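Local coordinates for secreted protein (PDB 5LXZ) that probably acts as a secreted copper metalloradical oxidase of the AA5 family, related to galactose oxidase, at residues I29-L33 against P543-H548; Y248-T252 against H548-V552; S261-L265 against F295-L301; S312-Y318 against L349-T354. The protein carries 1 engineered substitution. One frame throughout, in Å; residues are numbered along the deposited sequence.

Interaction 1 (I29-L33 against P543-H548); sequences IHAAL and PSASTH. With CU (copper (II) ion), chain B.
Thr547 and Ile29 meet near the copper at the end of the antiparallel pairing of strands 30-33 and 545-547, the latter an edge strand from the early set region. This is consistent with the galactose oxidase fold, whose C-terminal domain sends a loop into the propeller to deliver a copper-binding histidine. That ligand is His548, with NE2 2.1 Å from the copper(II) ion; on the other side of its ring ND1 donates to Thr547 OG1 (2.8 Å), which lies near the imidazole plane. The same hydroxyl donates a hydrogen bond to Ile29 O at 2.9 Å, coming from above the carbonyl plane, 43° out of it. With OG1 anti to the backbone N (chi1 -165°), Thr547 also sets that oxygen over one face of the His30 ring, toward its rim; His30 ND1 bonds to His83. A valine at Thr547 would remove this oxygen, leaving His548 ND1 without its acceptor, and the imidazole would probably be less firmly fixed in its rotation. Ile29 CG2 leans obliquely on His548 CE1 (3.7 Å), and a water links Ile29 O to His548 N. Farther out the backbones hold the register: Ala31 and Ser546 exchange two bonds, Ser546 N to Ala31 O being 2.8 Å, and Leu33 N donates to Ser544 O. Ala32 CB lies 4.0 Å from Ala545 CB, and at the far end Pro543 CB presses on Leu33 O at 3.3 Å.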
loop_
_atom_site.group_PDB
_atom_site.type_symbol
_atom_site.label_atom_id
_atom_site.label_comp_id
_atom_site.label_asym_id
_atom_site.label_seq_id
_atom_site.Cartn_x
_atom_site.Cartn_y
_atom_site.Cartn_z
ATOM N N ILE A 29 1.183 0.052 -11.275
ATOM C CA ILE A 29 1.620 0.299 -9.892
ATOM C C ILE A 29 0.495 0.009 -8.875
ATOM O O ILE A 29 0.782 -0.256 -7.711
ATOM C CB ILE A 29 2.173 1.724 -9.736
ATOM C CG1 ILE A 29 3.438 1.838 -10.619
ATOM C CG2 ILE A 29 2.495 2.084 -8.303
ATOM C CD1 ILE A 29 3.906 3.252 -10.800
ATOM N N HIS A 30 -0.761 -0.021 -9.306
ATOM C CA HIS A 30 -1.889 -0.363 -8.473
ATOM C C HIS A 30 -2.711 -1.352 -9.241
ATOM O O HIS A 30 -2.900 -1.191 -10.463
ATOM C CB HIS A 30 -2.782 0.871 -8.278
ATOM C CG HIS A 30 -2.085 2.081 -7.766
ATOM N ND1 HIS A 30 -2.243 2.554 -6.479
ATOM C CD2 HIS A 30 -1.211 2.923 -8.355
ATOM C CE1 HIS A 30 -1.504 3.638 -6.306
ATOM N NE2 HIS A 30 -0.842 3.859 -7.416
ATOM N N ALA A 31 -3.318 -2.300 -8.554
ATOM C CA ALA A 31 -4.326 -3.118 -9.179
ATOM C C ALA A 31 -5.416 -3.464 -8.204
ATOM O O ALA A 31 -5.180 -3.533 -6.984
ATOM C CB ALA A 31 -3.732 -4.359 -9.786
ATOM N N ALA A 32 -6.603 -3.663 -8.734
ATOM C CA ALA A 32 -7.736 -4.044 -7.915
ATOM C C ALA A 32 -8.611 -5.016 -8.681
ATOM O O ALA A 32 -8.924 -4.773 -9.837
ATOM C CB ALA A 32 -8.545 -2.828 -7.517
ATOM N N LEU A 33 -9.018 -6.101 -8.042
ATOM C CA LEU A 33 -10.020 -6.966 -8.602
ATOM C C LEU A 33 -11.372 -6.337 -8.414
ATOM O O LEU A 33 -11.694 -5.918 -7.336
ATOM C CB LEU A 33 -9.966 -8.354 -7.981
ATOM C CG LEU A 33 -11.090 -9.281 -8.420
ATOM C CD1 LEU A 33 -10.961 -9.608 -9.899
ATOM C CD2 LEU A 33 -11.079 -10.567 -7.595
ATOM N N PRO A 543 -12.114 -8.671 -2.442
ATOM C CA PRO A 543 -11.123 -8.500 -3.489
ATOM C C PRO A 543 -10.038 -7.545 -3.071
ATOM O O PRO A 543 -10.300 -6.595 -2.335
ATOM C CB PRO A 543 -11.906 -7.915 -4.663
ATOM C CG PRO A 543 -13.214 -7.635 -4.161
ATOM C CD PRO A 543 -13.465 -8.366 -2.911
ATOM N N SER A 544 -8.834 -7.789 -3.544
ATOM C CA SER A 544 -7.698 -6.959 -3.202
ATOM C C SER A 544 -7.736 -5.658 -3.960
ATOM O O SER A 544 -8.154 -5.608 -5.124
ATOM C CB SER A 544 -6.401 -7.669 -3.568
ATOM O OG SER A 544 -6.047 -8.578 -2.552
ATOM N N ALA A 545 -7.164 -4.644 -3.337
ATOM C CA ALA A 545 -6.702 -3.436 -3.998
ATOM C C ALA A 545 -5.289 -3.232 -3.463
ATOM O O ALA A 545 -5.104 -2.923 -2.284
ATOM C CB ALA A 545 -7.604 -2.252 -3.678
ATOM N N SER A 546 -4.299 -3.452 -4.296
ATOM C CA SER A 546 -2.945 -3.578 -3.863
ATOM C C SER A 546 -2.075 -2.497 -4.481
ATOM O O SER A 546 -2.068 -2.327 -5.702
ATOM C CB SER A 546 -2.446 -4.958 -4.284
ATOM O OG SER A 546 -1.091 -5.196 -3.866
ATOM N N THR A 547 -1.262 -1.855 -3.658
ATOM C CA THR A 547 -0.217 -0.947 -4.117
ATOM C C THR A 547 0.781 -0.731 -2.999
ATOM O O THR A 547 0.428 -0.797 -1.844
ATOM C CB THR A 547 -0.758 0.447 -4.542
ATOM O OG1 THR A 547 0.234 1.152 -5.289
ATOM C CG2 THR A 547 -1.197 1.351 -3.347
ATOM N N HIS A 548 2.039 -0.533 -3.367
ATOM C CA HIS A 548 3.085 -0.214 -2.425
ATOM C C HIS A 548 3.048 -1.096 -1.202
ATOM O O HIS A 548 3.170 -0.623 -0.084
ATOM C CB HIS A 548 3.036 1.278 -2.020
ATOM C CG HIS A 548 3.322 2.242 -3.123
ATOM N ND1 HIS A 548 2.462 2.489 -4.155
ATOM C CD2 HIS A 548 4.362 3.100 -3.301
ATOM C CE1 HIS A 548 2.919 3.462 -4.900
ATOM N NE2 HIS A 548 4.093 3.823 -4.414
HETATM CU CU CU B . 5.612 4.869 -5.357
HETATM O O HOH W 1 2.822 -1.061 -6.068
HETATM O O HOH W 2 -10.850 -3.987 -4.834
HETATM O O HOH W 3 6.756 6.566 -6.122
#

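Interaction 2 (Y248-T252 against H548-V552); sequences YPTLT and HVTDV. With CU (copper (II) ion), chain B; EDO (1,2-ethanediol), chain P.
The mononuclear copper site joins Tyr248, from a Kelch-motif segment of the beta-propeller, to His548, from the early set region. In the conformer described, one of two modelled, Tyr248 OH and His548 NE2 each bind the metal at 2.1 Å. These two donors are 3.2 Å apart with no hydrogen bond between them, both being ligands of the same metal. The side chains cross at about a right angle: His548 CD2 sits over one face of the phenol, and the ring planes are inclined by 62°. Water 3, another ligand, lies at the phenol edge in its plane; His461 is a further ligand, and Tyr460, the fourth residue of the site, hydrogen-bonds through its OH to Tyr248 OH. Behind the metal the segments run nearly the same way. Thr550, with OG1 beside its own backbone N (chi1 -53°), turns that hydroxyl back to donate to His548 O at 2.8 Å from well above the carbonyl plane. With an alanine here the His548 carbonyl would lose that donor, and the bend just after the copper ligand would probably be less firmly set. An ethanediol, likely from the crystallisation liquor, takes a hydrogen bond from Leu251 N to its O2 (2.9 Å), and its C2 lies near the methyls of both Thr250 and Thr550. At the far end Val552 CG2 touches Leu251 O (3.4 Å) and approaches Thr252 OG1, whose polar partner is Leu301 O. Cys80 also touches Tyr248, as expected of the tyrosine-cysteine radical cofactor typical of galactose oxidase relatives.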
loop_
_atom_site.group_PDB
_atom_site.type_symbol
_atom_site.label_atom_id
_atom_site.label_comp_id
_atom_site.label_asym_id
_atom_site.label_seq_id
_atom_site.Cartn_x
_atom_site.Cartn_y
_atom_site.Cartn_z
ATOM N N TYR A 248 0.293 9.308 -1.796
ATOM C CA TYR A 248 0.496 8.115 -0.951
ATOM C C TYR A 248 -0.374 8.073 0.318
ATOM O O TYR A 248 0.085 7.691 1.405
ATOM C CB TYR A 248 1.945 7.939 -0.529
ATOM C CG TYR A 248 2.942 7.576 -1.552
ATOM C CD1 TYR A 248 2.636 7.451 -2.903
ATOM C CD2 TYR A 248 4.219 7.282 -1.115
ATOM C CE1 TYR A 248 3.621 7.088 -3.793
ATOM C CE2 TYR A 248 5.190 6.949 -1.993
ATOM C CZ TYR A 248 4.893 6.846 -3.316
ATOM O OH TYR A 248 5.931 6.476 -4.108
ATOM N N PRO A 249 -1.652 8.441 0.227
ATOM C CA PRO A 249 -2.518 8.262 1.381
ATOM C C PRO A 249 -3.020 6.797 1.514
ATOM O O PRO A 249 -3.108 6.064 0.514
ATOM C CB PRO A 249 -3.679 9.177 1.055
ATOM C CG PRO A 249 -3.849 8.985 -0.389
ATOM C CD PRO A 249 -2.434 8.861 -0.944
ATOM N N THR A 250 -3.369 6.413 2.746
ATOM C CA THR A 250 -4.205 5.221 2.903
ATOM C C THR A 250 -5.645 5.627 2.986
ATOM O O THR A 250 -5.977 6.562 3.709
ATOM C CB THR A 250 -3.800 4.433 4.150
ATOM O OG1 THR A 250 -2.583 3.748 3.825
ATOM C CG2 THR A 250 -4.815 3.388 4.561
ATOM N N LEU A 251 -6.489 4.890 2.249
ATOM C CA LEU A 251 -7.940 4.966 2.385
ATOM C C LEU A 251 -8.416 3.681 3.012
ATOM O O LEU A 251 -8.071 2.604 2.509
ATOM C CB LEU A 251 -8.570 5.121 1.012
ATOM C CG LEU A 251 -8.772 6.559 0.519
ATOM C CD1 LEU A 251 -7.560 7.397 0.501
ATOM C CD2 LEU A 251 -9.420 6.485 -0.877
ATOM N N THR A 252 -9.157 3.751 4.086
ATOM C CA THR A 252 -9.594 2.542 4.785
ATOM C C THR A 252 -11.017 2.708 5.303
ATOM O O THR A 252 -11.402 3.775 5.747
ATOM C CB THR A 252 -8.568 2.178 5.896
ATOM O OG1 THR A 252 -8.774 0.824 6.309
ATOM C CG2 THR A 252 -8.593 3.092 7.051
ATOM N N HIS A 548 2.039 -0.533 -3.367
ATOM C CA HIS A 548 3.085 -0.214 -2.425
ATOM C C HIS A 548 3.048 -1.096 -1.202
ATOM O O HIS A 548 3.170 -0.623 -0.084
ATOM C CB HIS A 548 3.036 1.278 -2.020
ATOM C CG HIS A 548 3.322 2.242 -3.123
ATOM N ND1 HIS A 548 2.462 2.489 -4.155
ATOM C CD2 HIS A 548 4.362 3.100 -3.301
ATOM C CE1 HIS A 548 2.919 3.462 -4.900
ATOM N NE2 HIS A 548 4.093 3.823 -4.414
ATOM N N VAL A 549 2.970 -2.415 -1.406
ATOM C CA VAL A 549 3.079 -3.375 -0.339
ATOM C C VAL A 549 1.935 -3.266 0.676
ATOM O O VAL A 549 2.083 -3.678 1.831
ATOM C CB VAL A 549 4.456 -3.332 0.400
ATOM C CG1 VAL A 549 4.812 -4.723 0.890
ATOM C CG2 VAL A 549 5.584 -2.821 -0.486
ATOM N N THR A 550 0.803 -2.722 0.225
ATOM C CA THR A 550 -0.288 -2.332 1.104
ATOM C C THR A 550 -1.592 -2.802 0.475
ATOM O O THR A 550 -1.877 -2.449 -0.674
ATOM C CB THR A 550 -0.307 -0.795 1.280
ATOM O OG1 THR A 550 0.992 -0.370 1.704
ATOM C CG2 THR A 550 -1.326 -0.338 2.350
ATOM N N ASP A 551 -2.407 -3.493 1.247
ATOM C CA ASP A 551 -3.726 -3.935 0.807
ATOM C C ASP A 551 -4.613 -4.025 2.019
ATOM O O ASP A 551 -4.582 -4.986 2.756
ATOM C CB ASP A 551 -3.564 -5.273 0.110
ATOM C CG ASP A 551 -4.831 -5.848 -0.430
ATOM O OD1 ASP A 551 -5.948 -5.326 -0.207
ATOM O OD2 ASP A 551 -4.650 -6.893 -1.135
ATOM N N VAL A 552 -5.405 -2.988 2.246
ATOM C CA VAL A 552 -6.276 -2.995 3.404
ATOM C C VAL A 552 -7.609 -3.593 3.080
ATOM O O VAL A 552 -8.458 -3.678 3.964
ATOM C CB VAL A 552 -6.402 -1.584 4.031
ATOM C CG1 VAL A 552 -5.017 -1.086 4.444
ATOM C CG2 VAL A 552 -7.130 -0.622 3.133
HETATM CU CU CU B . 5.612 4.869 -5.357
HETATM C C1 EDO P . -3.552 2.257 -0.122
HETATM O O1 EDO P . -4.196 2.206 -1.406
HETATM C C2 EDO P . -4.547 1.942 0.938
HETATM O O2 EDO P . -5.692 2.709 0.553
HETATM O O HOH W 3 6.756 6.566 -6.122
#

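Interaction 3 (S261-L265 against F295-L301); sequences SVSGL and FPTYPAL
Val262 spreads its two methyls against three side chains of 295-301, where the second strand of one Kelch blade of the beta-propeller ends beside the segment leading into the next blade. CG1, anti to the backbone N (chi1 -177°), meets Phe295 CD1 at 3.5 Å; the two side chains slant across each other, and the methyl approaches the ring obliquely. The same methyl reaches Pro299 CG at 4.1 Å. On the other branch, CG2 touches Leu301 CD1 at 3.7 Å, again with the side chains oblique to one another. Phe295 and Leu301 thus hold one branch each and tie the valine to the neighbouring blade, where Phe295 meets the ring of Tyr311 edge-to-face and Leu301 packs on Ile309. Ser263 turns the contact polar. Its hydroxyl donates to Phe295 O at 2.7 Å from above the carbonyl plane, 42° out of it, while Pro296 O lies 3.0 Å from the same Ser263 OG. The buried serine thereby fastens the chain just past the strand to the backbone of the facing loop. Ser263 has a positive phi, and Gly264 follows with a phi of 107°, where a beta carbon would be jammed against the preceding carbonyl oxygen. Beyond the bend Thr297 completes the contact, its hydroxyl pairing with Gly317 O. Tyr298, next in the chain, turns away from this contact and stacks on the copper ligand Tyr248. Thr297 CG2 rests 4.0 Å from Gly264 CA and, more loosely, near Leu265 CD2.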
loop_
_atom_site.group_PDB
_atom_site.type_symbol
_atom_site.label_atom_id
_atom_site.label_comp_id
_atom_site.label_asym_id
_atom_site.label_seq_id
_atom_site.Cartn_x
_atom_site.Cartn_y
_atom_site.Cartn_z
ATOM N N SER A 261 -9.274 8.800 5.074
ATOM C CA SER A 261 -8.043 9.088 4.322
ATOM C C SER A 261 -6.999 9.659 5.275
ATOM O O SER A 261 -7.278 10.619 5.998
ATOM C CB SER A 261 -8.335 10.029 3.215
ATOM O OG SER A 261 -7.140 10.284 2.528
ATOM N N VAL A 262 -5.839 9.000 5.299
ATOM C CA VAL A 262 -4.767 9.275 6.232
ATOM C C VAL A 262 -3.465 9.490 5.509
ATOM O O VAL A 262 -3.068 8.703 4.632
ATOM C CB VAL A 262 -4.612 8.114 7.224
ATOM C CG1 VAL A 262 -3.553 8.359 8.263
ATOM C CG2 VAL A 262 -5.947 7.894 7.924
ATOM N N SER A 263 -2.769 10.522 5.966
ATOM C CA SER A 263 -1.384 10.781 5.570
ATOM C C SER A 263 -1.263 11.188 4.116
ATOM O O SER A 263 -2.203 11.704 3.523
ATOM C CB SER A 263 -0.465 9.614 5.978
ATOM O OG SER A 263 0.918 10.043 5.916
ATOM N N GLY A 264 -0.073 11.034 3.562
ATOM C CA GLY A 264 0.282 11.490 2.249
ATOM C C GLY A 264 1.195 12.715 2.279
ATOM O O GLY A 264 1.410 13.318 3.320
ATOM N N LEU A 265 1.796 12.989 1.151
ATOM C CA LEU A 265 2.585 14.198 0.954
ATOM C C LEU A 265 1.698 15.249 0.346
ATOM O O LEU A 265 0.961 14.998 -0.603
ATOM C CB LEU A 265 3.777 13.916 0.051
ATOM C CG LEU A 265 4.707 12.802 0.522
ATOM C CD1 LEU A 265 5.813 12.624 -0.519
ATOM C CD2 LEU A 265 5.297 13.157 1.859
ATOM N N PHE A 295 0.722 9.883 10.705
ATOM C CA PHE A 295 1.381 8.646 10.320
ATOM C C PHE A 295 2.266 8.885 9.100
ATOM O O PHE A 295 2.005 9.805 8.334
ATOM C CB PHE A 295 0.346 7.570 9.911
ATOM C CG PHE A 295 -0.580 7.131 11.002
ATOM C CD1 PHE A 295 -1.784 7.782 11.215
ATOM C CD2 PHE A 295 -0.240 6.058 11.818
ATOM C CE1 PHE A 295 -2.622 7.382 12.222
ATOM C CE2 PHE A 295 -1.098 5.647 12.847
ATOM C CZ PHE A 295 -2.315 6.297 13.008
ATOM N N PRO A 296 3.222 7.989 8.871
ATOM C CA PRO A 296 3.904 7.971 7.592
ATOM C C PRO A 296 2.961 7.616 6.461
ATOM O O PRO A 296 1.813 7.289 6.744
ATOM C CB PRO A 296 4.950 6.860 7.749
ATOM C CG PRO A 296 4.469 6.051 8.891
ATOM C CD PRO A 296 3.682 6.928 9.783
ATOM N N THR A 297 3.446 7.609 5.240
ATOM C CA THR A 297 2.594 7.333 4.076
ATOM C C THR A 297 2.245 5.870 3.966
ATOM O O THR A 297 2.889 5.004 4.544
ATOM C CB THR A 297 3.268 7.789 2.776
ATOM O OG1 THR A 297 4.432 6.989 2.535
ATOM C CG2 THR A 297 3.574 9.256 2.816
ATOM N N TYR A 298 1.172 5.585 3.236
ATOM C CA TYR A 298 0.581 4.260 3.125
ATOM C C TYR A 298 0.620 3.494 4.448
ATOM O O TYR A 298 1.051 2.312 4.488
ATOM C CB TYR A 298 1.181 3.438 1.972
ATOM C CG TYR A 298 0.829 3.918 0.591
ATOM C CD1 TYR A 298 -0.480 4.157 0.233
ATOM C CD2 TYR A 298 1.806 4.099 -0.392
ATOM C CE1 TYR A 298 -0.809 4.574 -1.036
ATOM C CE2 TYR A 298 1.492 4.536 -1.656
ATOM C CZ TYR A 298 0.188 4.743 -2.001
ATOM O OH TYR A 298 -0.076 5.156 -3.295
ATOM N N PRO A 299 0.124 4.086 5.532
ATOM C CA PRO A 299 0.062 3.323 6.775
ATOM C C PRO A 299 -0.881 2.160 6.631
ATOM O O PRO A 299 -1.958 2.286 6.093
ATOM C CB PRO A 299 -0.441 4.316 7.813
ATOM C CG PRO A 299 -1.251 5.283 6.964
ATOM C CD PRO A 299 -0.558 5.396 5.645
ATOM N N ALA A 300 -0.489 0.983 7.100
ATOM C CA ALA A 300 -1.349 -0.184 7.011
ATOM C C ALA A 300 -2.393 -0.159 8.111
ATOM O O ALA A 300 -2.098 -0.516 9.245
ATOM C CB ALA A 300 -0.513 -1.445 7.080
ATOM N N LEU A 301 -3.603 0.282 7.760
ATOM C CA LEU A 301 -4.673 0.567 8.715
ATOM C C LEU A 301 -5.866 -0.344 8.419
ATOM O O LEU A 301 -6.477 -0.224 7.360
ATOM C CB LEU A 301 -5.122 2.012 8.594
ATOM C CG LEU A 301 -4.050 3.063 8.852
ATOM C CD1 LEU A 301 -4.615 4.461 8.591
ATOM C CD2 LEU A 301 -3.526 2.998 10.275
#

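Interaction 4 (S312-Y318 against L349-T354); sequences SGANAGY and LETANT
Asn315 and Glu350 join the two loops through a single backbone bridge. Thr351 N donates to Asn315 O at 2.9 Å, while the return bond from Asn315 N to Leu349 O is weak. A type II turn from Leu349 to Ala352 presents these groups. Among side-chain bonds, Ser312 OG and Thr354 OG1 are hydrogen-bonded at 2.8 Å, with either able to donate, and Ser312 OG also accepts from Ala314 N, making an ST turn. With CG between the backbone N and the carbonyl carbon (chi1 68°), the Asn315 amide folds back, and ND2 donates in its own plane to Gly313 O at 2.9 Å. Its OD1 lies 3.5 Å from Glu350 CG, the amide and carboxylate planes being 79° apart. The charge of Glu350 is met by Arg325 through OE2, and a water donates to that oxygen and accepts from Tyr318 N. Apolar and close contacts fill the rest: Ala314 CB faces Ala352 CB at 4.1 Å, and Leu349 CB abuts Gly313 O at 3.4 Å. Both Gly313 and Gly317 have backbone angles that call for glycine, and a beta carbon would run into Leu349 CD1 or the Glu350 carboxylate. Such joining of the loop after one blade's second strand to the lead-in of the next blade's first fits a Kelch-type beta-propeller.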
loop_
_atom_site.group_PDB
_atom_site.type_symbol
_atom_site.label_atom_id
_atom_site.label_comp_id
_atom_site.label_asym_id
_atom_site.label_seq_id
_atom_site.Cartn_x
_atom_site.Cartn_y
_atom_site.Cartn_z
ATOM N N SER A 312 -0.542 -1.553 11.768
ATOM C CA SER A 312 0.407 -2.640 11.939
ATOM C C SER A 312 1.835 -2.104 12.076
ATOM O O SER A 312 2.707 -2.883 12.437
ATOM C CB SER A 312 0.361 -3.600 10.763
ATOM O OG SER A 312 0.962 -3.008 9.616
ATOM N N GLY A 313 2.060 -0.848 11.763
ATOM C CA GLY A 313 3.388 -0.268 11.681
ATOM C C GLY A 313 3.967 -0.250 10.274
ATOM O O GLY A 313 4.880 0.535 10.003
ATOM N N ALA A 314 3.438 -1.063 9.368
ATOM C CA ALA A 314 3.939 -1.096 7.988
ATOM C C ALA A 314 3.547 0.181 7.285
ATOM O O ALA A 314 2.438 0.705 7.514
ATOM C CB ALA A 314 3.384 -2.297 7.230
ATOM N N ASN A 315 4.447 0.717 6.479
ATOM C CA ASN A 315 4.221 2.016 5.838
ATOM C C ASN A 315 5.232 2.206 4.730
ATOM O O ASN A 315 6.167 1.449 4.645
ATOM C CB ASN A 315 4.384 3.165 6.861
ATOM C CG ASN A 315 5.812 3.339 7.338
ATOM O OD1 ASN A 315 6.555 4.110 6.773
ATOM N ND2 ASN A 315 6.221 2.560 8.335
ATOM N N ALA A 316 5.012 3.193 3.889
ATOM C CA ALA A 316 5.875 3.467 2.728
ATOM C C ALA A 316 6.876 4.580 2.991
ATOM O O ALA A 316 7.623 4.966 2.077
ATOM C CB ALA A 316 5.039 3.766 1.492
ATOM N N GLY A 317 6.928 5.063 4.219
ATOM C CA GLY A 317 7.911 6.041 4.651
ATOM C C GLY A 317 7.444 7.479 4.617
ATOM O O GLY A 317 6.250 7.767 4.508
ATOM N N TYR A 318 8.407 8.389 4.756
ATOM C CA TYR A 318 8.200 9.828 4.930
ATOM C C TYR A 318 7.747 10.184 6.333
ATOM O O TYR A 318 7.247 9.343 7.087
ATOM C CB TYR A 318 7.291 10.459 3.871
ATOM C CG TYR A 318 7.843 10.335 2.479
ATOM C CD1 TYR A 318 8.815 11.222 2.038
ATOM C CD2 TYR A 318 7.412 9.343 1.606
ATOM C CE1 TYR A 318 9.353 11.121 0.773
ATOM C CE2 TYR A 318 7.931 9.246 0.324
ATOM C CZ TYR A 318 8.932 10.131 -0.062
ATOM O OH TYR A 318 9.482 10.041 -1.347
ATOM N N LEU A 349 10.113 -1.568 9.276
ATOM C CA LEU A 349 8.696 -1.663 8.941
ATOM C C LEU A 349 8.343 -0.958 7.647
ATOM O O LEU A 349 7.272 -1.246 7.076
ATOM C CB LEU A 349 7.882 -1.075 10.082
ATOM C CG LEU A 349 7.863 -1.944 11.340
ATOM C CD1 LEU A 349 7.213 -1.174 12.505
ATOM C CD2 LEU A 349 7.086 -3.219 11.050
ATOM N N GLU A 350 9.201 -0.094 7.119
ATOM C CA GLU A 350 8.937 0.470 5.806
ATOM C C GLU A 350 9.001 -0.611 4.758
ATOM O O GLU A 350 9.928 -1.427 4.743
ATOM C CB GLU A 350 9.957 1.560 5.465
ATOM C CG GLU A 350 9.740 2.833 6.300
ATOM C CD GLU A 350 10.516 4.060 5.825
ATOM O OE1 GLU A 350 11.096 4.041 4.704
ATOM O OE2 GLU A 350 10.519 5.068 6.585
ATOM N N THR A 351 8.027 -0.647 3.849
ATOM C CA THR A 351 7.999 -1.617 2.743
ATOM C C THR A 351 7.690 -3.055 3.196
ATOM O O THR A 351 7.875 -3.992 2.422
ATOM C CB THR A 351 9.227 -1.519 1.799
ATOM O OG1 THR A 351 10.384 -2.204 2.343
ATOM C CG2 THR A 351 9.559 -0.094 1.498
ATOM N N ALA A 352 7.226 -3.243 4.425
ATOM C CA ALA A 352 6.704 -4.505 4.886
ATOM C C ALA A 352 5.280 -4.712 4.383
ATOM O O ALA A 352 4.570 -3.729 4.125
ATOM C CB ALA A 352 6.703 -4.529 6.390
ATOM N N ASN A 353 4.849 -5.951 4.269
ATOM C CA ASN A 353 3.469 -6.232 3.959
ATOM C C ASN A 353 2.737 -6.545 5.248
ATOM O O ASN A 353 3.349 -6.931 6.266
ATOM C CB ASN A 353 3.362 -7.330 2.885
ATOM C CG ASN A 353 2.163 -7.148 1.995
ATOM O OD1 ASN A 353 1.070 -6.820 2.503
ATOM N ND2 ASN A 353 2.316 -7.282 0.712
ATOM N N THR A 354 1.408 -6.431 5.212
ATOM C CA THR A 354 0.544 -6.723 6.332
ATOM C C THR A 354 -0.650 -7.488 5.804
ATOM O O THR A 354 -1.236 -7.061 4.799
ATOM C CB THR A 354 -0.005 -5.455 6.984
ATOM O OG1 THR A 354 1.064 -4.547 7.277
ATOM C CG2 THR A 354 -0.754 -5.786 8.246
HETATM O O HOH W 4 4.678 -1.014 3.777
HETATM O O HOH W 5 10.956 7.491 5.831
#

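How the interactions relate
From the N terminus, 29-33 is the first segment and waits more than five hundred residues for 543-548, so interaction 1 closes the widest loop and ties an N-terminal sheet to the early set region. Interaction 2 opens at 248-252, inside that span, and closes at 548-552, just past it; the two therefore cross, sharing His548 and the copper. Interactions 3 and 4 are short loops lying within both, one after the other, each joining consecutive blades of the Kelch propeller. They touch where Thr297 O accepts a hydrogen bond from Ala316 N. Val549, of the 548-552 loop, packs against Thr351 and Ala352, so that interaction 4 adjoins the loop of interaction 2.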